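Side-chain contacts in lipoate-protein ligase 1 (Plasmodium falciparum, PDB 5T8U), which belongs to the lipoate-protein ligase family and holds lipoic acid in a pocket of its catalytic domain: residues Phe31-Tyr36 / Val162-Gly167; Pro54-Trp59 / Lys222-Phe227. All coordinates share one frame; numbering follows the deposited sequence.

Contact 1 of 2, residues Phe31-Tyr36 / Val162-Gly167; sequences FLLNNY and VFLHHG. With LPA (lipoic acid), chain C.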
loop_
_atom_site.group_PDB
_atom_site.type_symbol
_atom_site.label_atom_id
_atom_site.label_comp_id
_atom_site.label_asym_id
_atom_site.label_seq_id
_atom_site.Cartn_x
_atom_site.Cartn_y
_atom_site.Cartn_z
ATOM N N PHE A 31 4.774 3.779 -11.343
ATOM C CA PHE A 31 5.334 3.558 -12.673
ATOM C C PHE A 31 5.852 2.134 -12.817
ATOM O O PHE A 31 5.743 1.532 -13.891
ATOM C CB PHE A 31 6.448 4.565 -12.950
ATOM C CG PHE A 31 6.922 4.562 -14.375
ATOM C CD1 PHE A 31 6.430 5.484 -15.283
ATOM C CD2 PHE A 31 7.849 3.630 -14.808
ATOM C CE1 PHE A 31 6.860 5.480 -16.595
ATOM C CE2 PHE A 31 8.282 3.623 -16.118
ATOM C CZ PHE A 31 7.787 4.548 -17.012
ATOM N N LEU A 32 6.419 1.578 -11.746
ATOM C CA LEU A 32 6.876 0.194 -11.787
ATOM C C LEU A 32 5.698 -0.764 -11.891
ATOM O O LEU A 32 5.743 -1.731 -12.661
ATOM C CB LEU A 32 7.717 -0.117 -10.548
ATOM C CG LEU A 32 8.950 0.765 -10.345
ATOM C CD1 LEU A 32 9.489 0.611 -8.934
ATOM C CD2 LEU A 32 10.021 0.436 -11.366
ATOM N N LEU A 33 4.630 -0.507 -11.132
ATOM C CA LEU A 33 3.443 -1.351 -11.217
ATOM C C LEU A 33 2.805 -1.275 -12.600
ATOM O O LEU A 33 2.383 -2.298 -13.153
ATOM C CB LEU A 33 2.434 -0.948 -10.142
ATOM C CG LEU A 33 1.037 -1.564 -10.263
ATOM C CD1 LEU A 33 1.106 -3.082 -10.328
ATOM C CD2 LEU A 33 0.158 -1.123 -9.105
ATOM N N ASN A 34 2.719 -0.078 -13.174
ATOM C CA ASN A 34 2.045 0.116 -14.452
ATOM C C ASN A 34 2.935 -0.159 -15.658
ATOM O O ASN A 34 2.452 -0.081 -16.793
ATOM C CB ASN A 34 1.488 1.541 -14.538
ATOM C CG ASN A 34 0.274 1.746 -13.652
ATOM O OD1 ASN A 34 0.215 2.693 -12.867
ATOM N ND2 ASN A 34 -0.704 0.855 -13.775
ATOM N N ASN A 35 4.215 -0.479 -15.449
ATOM C CA ASN A 35 5.112 -0.822 -16.548
ATOM C C ASN A 35 5.951 -2.048 -16.207
ATOM O O ASN A 35 7.081 -2.183 -16.686
ATOM C CB ASN A 35 6.021 0.356 -16.904
ATOM C CG ASN A 35 5.251 1.540 -17.453
ATOM O OD1 ASN A 35 4.931 1.589 -18.641
ATOM N ND2 ASN A 35 4.953 2.504 -16.591
ATOM N N TYR A 36 5.405 -2.944 -15.387
ATOM C CA TYR A 36 6.091 -4.151 -14.940
ATOM C C TYR A 36 6.758 -4.889 -16.096
ATOM O O TYR A 36 7.990 -4.905 -16.201
ATOM C CB TYR A 36 5.086 -5.055 -14.220
ATOM C CG TYR A 36 5.634 -6.360 -13.689
ATOM C CD1 TYR A 36 6.505 -6.387 -12.608
ATOM C CD2 TYR A 36 5.245 -7.571 -14.247
ATOM C CE1 TYR A 36 6.991 -7.583 -12.114
ATOM C CE2 TYR A 36 5.725 -8.769 -13.760
ATOM C CZ TYR A 36 6.596 -8.771 -12.694
ATOM O OH TYR A 36 7.071 -9.967 -12.211
ATOM N N VAL A 162 0.128 -8.129 -12.430
ATOM C CA VAL A 162 1.057 -7.699 -11.394
ATOM C C VAL A 162 0.363 -7.724 -10.041
ATOM O O VAL A 162 -0.825 -7.405 -9.934
ATOM C CB VAL A 162 1.608 -6.288 -11.683
ATOM C CG1 VAL A 162 2.708 -5.938 -10.698
ATOM C CG2 VAL A 162 2.119 -6.200 -13.109
ATOM N N PHE A 163 1.114 -8.098 -9.009
ATOM C CA PHE A 163 0.679 -7.990 -7.625
ATOM C C PHE A 163 1.692 -7.147 -6.867
ATOM O O PHE A 163 2.900 -7.418 -6.926
ATOM C CB PHE A 163 0.537 -9.364 -6.966
ATOM C CG PHE A 163 0.283 -9.299 -5.488
ATOM C CD1 PHE A 163 -0.964 -8.944 -4.999
ATOM C CD2 PHE A 163 1.293 -9.589 -4.585
ATOM C CE1 PHE A 163 -1.198 -8.881 -3.637
ATOM C CE2 PHE A 163 1.063 -9.529 -3.224
ATOM C CZ PHE A 163 -0.182 -9.175 -2.750
ATOM N N LEU A 164 1.198 -6.131 -6.161
ATOM C CA LEU A 164 2.036 -5.170 -5.454
ATOM C C LEU A 164 1.748 -5.260 -3.963
ATOM O O LEU A 164 0.627 -4.977 -3.526
ATOM C CB LEU A 164 1.789 -3.750 -5.969
ATOM C CG LEU A 164 2.634 -2.627 -5.356
ATOM C CD1 LEU A 164 2.866 -1.521 -6.372
ATOM C CD2 LEU A 164 1.975 -2.043 -4.119
ATOM N N HIS A 165 2.759 -5.648 -3.191
ATOM C CA HIS A 165 2.696 -5.703 -1.732
ATOM C C HIS A 165 3.751 -4.733 -1.207
ATOM O O HIS A 165 4.938 -5.069 -1.162
ATOM C CB HIS A 165 2.934 -7.129 -1.231
ATOM C CG HIS A 165 3.202 -7.232 0.241
ATOM N ND1 HIS A 165 3.628 -8.400 0.835
ATOM C CD2 HIS A 165 3.100 -6.321 1.238
ATOM C CE1 HIS A 165 3.782 -8.202 2.132
ATOM N NE2 HIS A 165 3.469 -6.949 2.402
ATOM N N HIS A 166 3.327 -3.538 -0.799
ATOM C CA HIS A 166 4.249 -2.522 -0.310
ATOM C C HIS A 166 3.910 -2.181 1.133
ATOM O O HIS A 166 2.743 -1.943 1.467
ATOM C CB HIS A 166 4.223 -1.267 -1.194
ATOM C CG HIS A 166 3.090 -0.330 -0.907
ATOM N ND1 HIS A 166 3.228 0.776 -0.098
ATOM C CD2 HIS A 166 1.808 -0.322 -1.340
ATOM C CE1 HIS A 166 2.076 1.420 -0.034
ATOM N NE2 HIS A 166 1.197 0.775 -0.780
ATOM N N GLY A 167 4.937 -2.173 1.985
ATOM C CA GLY A 167 4.762 -1.945 3.403
ATOM C C GLY A 167 5.914 -1.143 3.976
ATOM O O GLY A 167 6.875 -0.809 3.278
HETATM C C1 LPA C . -1.575 -0.327 7.675
HETATM O O1 LPA C . -1.055 -0.408 8.819
HETATM C C2 LPA C . -0.707 -0.498 6.431
HETATM O O2 LPA C . -2.809 -0.108 7.558
HETATM C C3 LPA C . 0.238 0.695 6.313
HETATM C C4 LPA C . 0.852 0.740 4.916
HETATM C C5 LPA C . 1.540 2.091 4.725
HETATM C C6 LPA C . 2.015 2.229 3.412
HETATM S S6 LPA C . 2.198 3.723 3.083
HETATM C C7 LPA C . 3.800 1.395 3.232
HETATM C C8 LPA C . 4.692 2.310 2.278
HETATM S S8 LPA C . 3.686 3.784 1.864
#
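In the catalytic domain, helix 22-34 and the residues that follow pack against strand 162-170 of the large mixed sheet, where Leu33 and Tyr36 close over Val162 and Leu164. The CB of Leu33 leaves the helix at a slant to the strand, neither toward it nor away, but its first torsion (chi1 169°) sets CG anti to the backbone nitrogen and carries the fork to the strand. There CD1 presses on Val162 CG1 at 3.3 Å, a tight methyl-methyl contact, and Leu33 CB meets Leu164 CD1 at 3.8 Å, the two leucine side chains crossing at about a right angle. Val162 divides its branches. CG2 touches Tyr36 CB at 3.4 Å and CG1, besides meeting Leu33, sits over one face of the tyrosine ring. A beta-branched valine suits this place, being at ease in an extended strand while its two methyls spread over both neighbours. Tyrosine combines a ring for the apolar seam with a hydroxyl that reaches beyond it to a hydrogen bond with Glu53 O.

As in any beta strand, alternate residues face the same way, and after Val162 and Leu164 comes His166, which takes this side of the sheet from hydrophobic packing to the lipoic acid pocket. The imidazole meets the ligand at its edge and in its own plane, His166 ND1 lying 3.2 Å from LPA C8, while His166 NE2 is hydrogen-bonded to Thr94 OG1, which helps fix the ring's rotation. Gly167, next along, brings its backbone close instead, Gly167 C being 3.4 Å from LPA C7. Near the end of segment 31-36, Asn35 ND2 donates to a lone pair of Phe31 O (3.0 Å, 158° at the hydrogen) and lies above the centre of the Phe31 ring.

Contact 2 of 2, residues Pro54-Trp59 / Lys222-Phe227; sequences PILFLW and KEFTKF
Both Leu56 and Phe224 extend CG away from their own backbone nitrogens (chi1 167° and 175°), and with both side chains leaving the backbone toward the partner segment they slide past each other in opposite directions. The arrangement is helix-on-sheet packing in a catalytic domain related to class II aminoacyl-tRNA synthetases: helix 213-227 lies against strand 55-59 of the mixed sheet. Leu56 CB stands over the middle of the Phe224 ring, 3.7 Å from its centroid and only 12° off the ring normal, a CH-pi contact. The leucine fork continues along the aromatic side chain toward its root, CD2 coming to 4.0 Å from Phe224 CG. A flat phenylalanine suits the place because its broad face can take a whole leucine stem, and its length lets the far end rest on main chain. That end, CZ, reaches Leu56 N at 3.7 Å and Ile55 C at 3.9 Å, and Pro54 CB approaches it obliquely, so the ring covers the beginning of the strand as well as one side chain. Tyr228 meets Phe224 edge-to-face, and Phe110 of strand 105-112 adds to the same apolar layer.

Ile55 turns its side chain away from the helix, as strand alternation requires, and Phe57 likewise faces the other side of the sheet. Trp59, at the end of the strand, lies in the lipoic acid pocket, and Thr109 OG1 is hydrogen-bonded to its NE1. On the helix, Glu223, which takes no part in the strand contact, is buried against helix 117-132, where a polar end suits because OE1 is hydrogen-bonded to Asn130 ND2; one helical turn on, Lys226 NZ forms a long salt bridge with that same Glu223 OE1, at 3.6 Å.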
loop_
_atom_site.group_PDB
_atom_site.type_symbol
_atom_site.label_atom_id
_atom_site.label_comp_id
_atom_site.label_asym_id
_atom_site.label_seq_id
_atom_site.Cartn_x
_atom_site.Cartn_y
_atom_site.Cartn_z
ATOM N N PRO A 54 10.332 -11.557 -9.934
ATOM C CA PRO A 54 10.084 -10.748 -8.735
ATOM C C PRO A 54 10.884 -9.453 -8.729
ATOM O O PRO A 54 11.958 -9.352 -9.326
ATOM C CB PRO A 54 10.520 -11.667 -7.587
ATOM C CG PRO A 54 10.512 -13.043 -8.159
ATOM C CD PRO A 54 10.884 -12.880 -9.594
ATOM N N ILE A 55 10.341 -8.457 -8.028
ATOM C CA ILE A 55 10.993 -7.166 -7.839
ATOM C C ILE A 55 10.920 -6.788 -6.369
ATOM O O ILE A 55 9.870 -6.936 -5.730
ATOM C CB ILE A 55 10.347 -6.059 -8.698
ATOM C CG1 ILE A 55 10.558 -6.357 -10.180
ATOM C CG2 ILE A 55 10.907 -4.681 -8.323
ATOM C CD1 ILE A 55 9.942 -5.344 -11.121
ATOM N N LEU A 56 12.034 -6.287 -5.840
ATOM C CA LEU A 56 12.075 -5.640 -4.537
ATOM C C LEU A 56 12.549 -4.210 -4.731
ATOM O O LEU A 56 13.613 -3.985 -5.310
ATOM C CB LEU A 56 13.004 -6.378 -3.569
ATOM C CG LEU A 56 13.357 -5.622 -2.282
ATOM C CD1 LEU A 56 12.104 -5.239 -1.508
ATOM C CD2 LEU A 56 14.286 -6.451 -1.414
ATOM N N PHE A 57 11.766 -3.248 -4.247
ATOM C CA PHE A 57 12.076 -1.831 -4.401
ATOM C C PHE A 57 12.108 -1.180 -3.026
ATOM O O PHE A 57 11.117 -1.227 -2.291
ATOM C CB PHE A 57 11.051 -1.146 -5.307
ATOM C CG PHE A 57 11.134 0.355 -5.294
ATOM C CD1 PHE A 57 12.348 0.994 -5.471
ATOM C CD2 PHE A 57 9.994 1.127 -5.122
ATOM C CE1 PHE A 57 12.431 2.372 -5.464
ATOM C CE2 PHE A 57 10.070 2.508 -5.117
ATOM C CZ PHE A 57 11.292 3.131 -5.289
ATOM N N LEU A 58 13.240 -0.568 -2.688
ATOM C CA LEU A 58 13.451 0.027 -1.374
ATOM C C LEU A 58 13.495 1.544 -1.491
ATOM O O LEU A 58 14.075 2.085 -2.436
ATOM C CB LEU A 58 14.745 -0.494 -0.749
ATOM C CG LEU A 58 14.675 -1.968 -0.349
ATOM C CD1 LEU A 58 16.047 -2.624 -0.402
ATOM C CD2 LEU A 58 14.070 -2.100 1.039
ATOM N N TRP A 59 12.880 2.230 -0.528
ATOM C CA TRP A 59 12.782 3.682 -0.600
ATOM C C TRP A 59 12.450 4.234 0.776
ATOM O O TRP A 59 11.885 3.541 1.623
ATOM C CB TRP A 59 11.734 4.120 -1.632
ATOM C CG TRP A 59 10.439 3.342 -1.584
ATOM C CD1 TRP A 59 10.265 2.016 -1.868
ATOM C CD2 TRP A 59 9.139 3.851 -1.254
ATOM N NE1 TRP A 59 8.946 1.668 -1.725
ATOM C CE2 TRP A 59 8.233 2.776 -1.351
ATOM C CE3 TRP A 59 8.654 5.108 -0.883
ATOM C CZ2 TRP A 59 6.872 2.920 -1.090
ATOM C CZ3 TRP A 59 7.301 5.249 -0.628
ATOM C CH2 TRP A 59 6.428 4.162 -0.730
ATOM N N LYS A 222 19.874 -9.434 0.632
ATOM C CA LYS A 222 20.509 -10.744 0.731
ATOM C C LYS A 222 19.466 -11.853 0.809
ATOM O O LYS A 222 19.456 -12.775 -0.013
ATOM C CB LYS A 222 21.436 -10.783 1.949
ATOM C CG LYS A 222 22.810 -10.175 1.704
ATOM C CD LYS A 222 23.634 -10.127 2.982
ATOM C CE LYS A 222 25.092 -9.784 2.702
ATOM N NZ LYS A 222 25.930 -9.824 3.936
ATOM N N GLU A 223 18.571 -11.777 1.798
ATOM C CA GLU A 223 17.563 -12.822 1.955
ATOM C C GLU A 223 16.571 -12.855 0.797
ATOM O O GLU A 223 15.935 -13.889 0.574
ATOM C CB GLU A 223 16.816 -12.637 3.276
ATOM C CG GLU A 223 17.616 -13.058 4.497
ATOM C CD GLU A 223 17.920 -14.544 4.513
ATOM O OE1 GLU A 223 18.740 -14.978 5.349
ATOM O OE2 GLU A 223 17.339 -15.280 3.688
ATOM N N PHE A 224 16.424 -11.753 0.062
ATOM C CA PHE A 224 15.573 -11.740 -1.124
ATOM C C PHE A 224 16.192 -12.571 -2.243
ATOM O O PHE A 224 15.621 -13.583 -2.683
ATOM C CB PHE A 224 15.355 -10.287 -1.559
ATOM C CG PHE A 224 14.589 -10.128 -2.840
ATOM C CD1 PHE A 224 13.204 -10.153 -2.845
ATOM C CD2 PHE A 224 15.253 -9.914 -4.037
ATOM C CE1 PHE A 224 12.500 -9.987 -4.022
ATOM C CE2 PHE A 224 14.555 -9.750 -5.216
ATOM C CZ PHE A 224 13.175 -9.787 -5.209
ATOM N N THR A 225 17.377 -12.163 -2.705
ATOM C CA THR A 225 18.086 -12.919 -3.733
ATOM C C THR A 225 18.228 -14.382 -3.331
ATOM O O THR A 225 17.969 -15.291 -4.130
ATOM C CB THR A 225 19.461 -12.292 -3.976
ATOM O OG1 THR A 225 19.311 -10.886 -4.211
ATOM C CG2 THR A 225 20.145 -12.931 -5.177
ATOM N N LYS A 226 18.639 -14.628 -2.085
ATOM C CA LYS A 226 18.796 -15.997 -1.611
ATOM C C LYS A 226 17.470 -16.744 -1.639
ATOM O O LYS A 226 17.421 -17.924 -2.008
ATOM C CB LYS A 226 19.382 -15.995 -0.200
ATOM C CG LYS A 226 19.351 -17.345 0.497
ATOM C CD LYS A 226 20.221 -17.332 1.743
ATOM C CE LYS A 226 19.582 -18.110 2.882
ATOM N NZ LYS A 226 20.357 -17.969 4.145
ATOM N N PHE A 227 16.381 -16.077 -1.250
ATOM C CA PHE A 227 15.076 -16.725 -1.292
ATOM C C PHE A 227 14.740 -17.172 -2.707
ATOM O O PHE A 227 14.218 -18.275 -2.907
ATOM C CB PHE A 227 13.990 -15.788 -0.762
ATOM C CG PHE A 227 12.601 -16.366 -0.850
ATOM C CD1 PHE A 227 11.825 -16.174 -1.982
ATOM C CD2 PHE A 227 12.078 -17.110 0.196
ATOM C CE1 PHE A 227 10.551 -16.708 -2.067
ATOM C CE2 PHE A 227 10.803 -17.645 0.116
ATOM C CZ PHE A 227 10.040 -17.444 -1.018
#

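The two contacts, with centres 14 Å apart, lie on one sheet, and strand 105-112 separates strand 162-170 of contact 1 from strand 55-59 of contact 2. They also touch directly: Tyr36 CE1 is 3.8 Å from Ile55 CD1, and Leu32 CD1 is 3.9 Å from Phe57 CD2. Strand 55-59 is thus covered by helix 22-34 on one side and helix 213-227 on the other. Contact 1 supplies His166 and Gly167 to the lipoic acid pocket and contact 2 supplies Trp59; the side chains of His166 and Trp59 both engage Thr109 of the intervening strand. The packing of contact 2 stands further back, the Leu56 side chain being about 11 Å from the ligand.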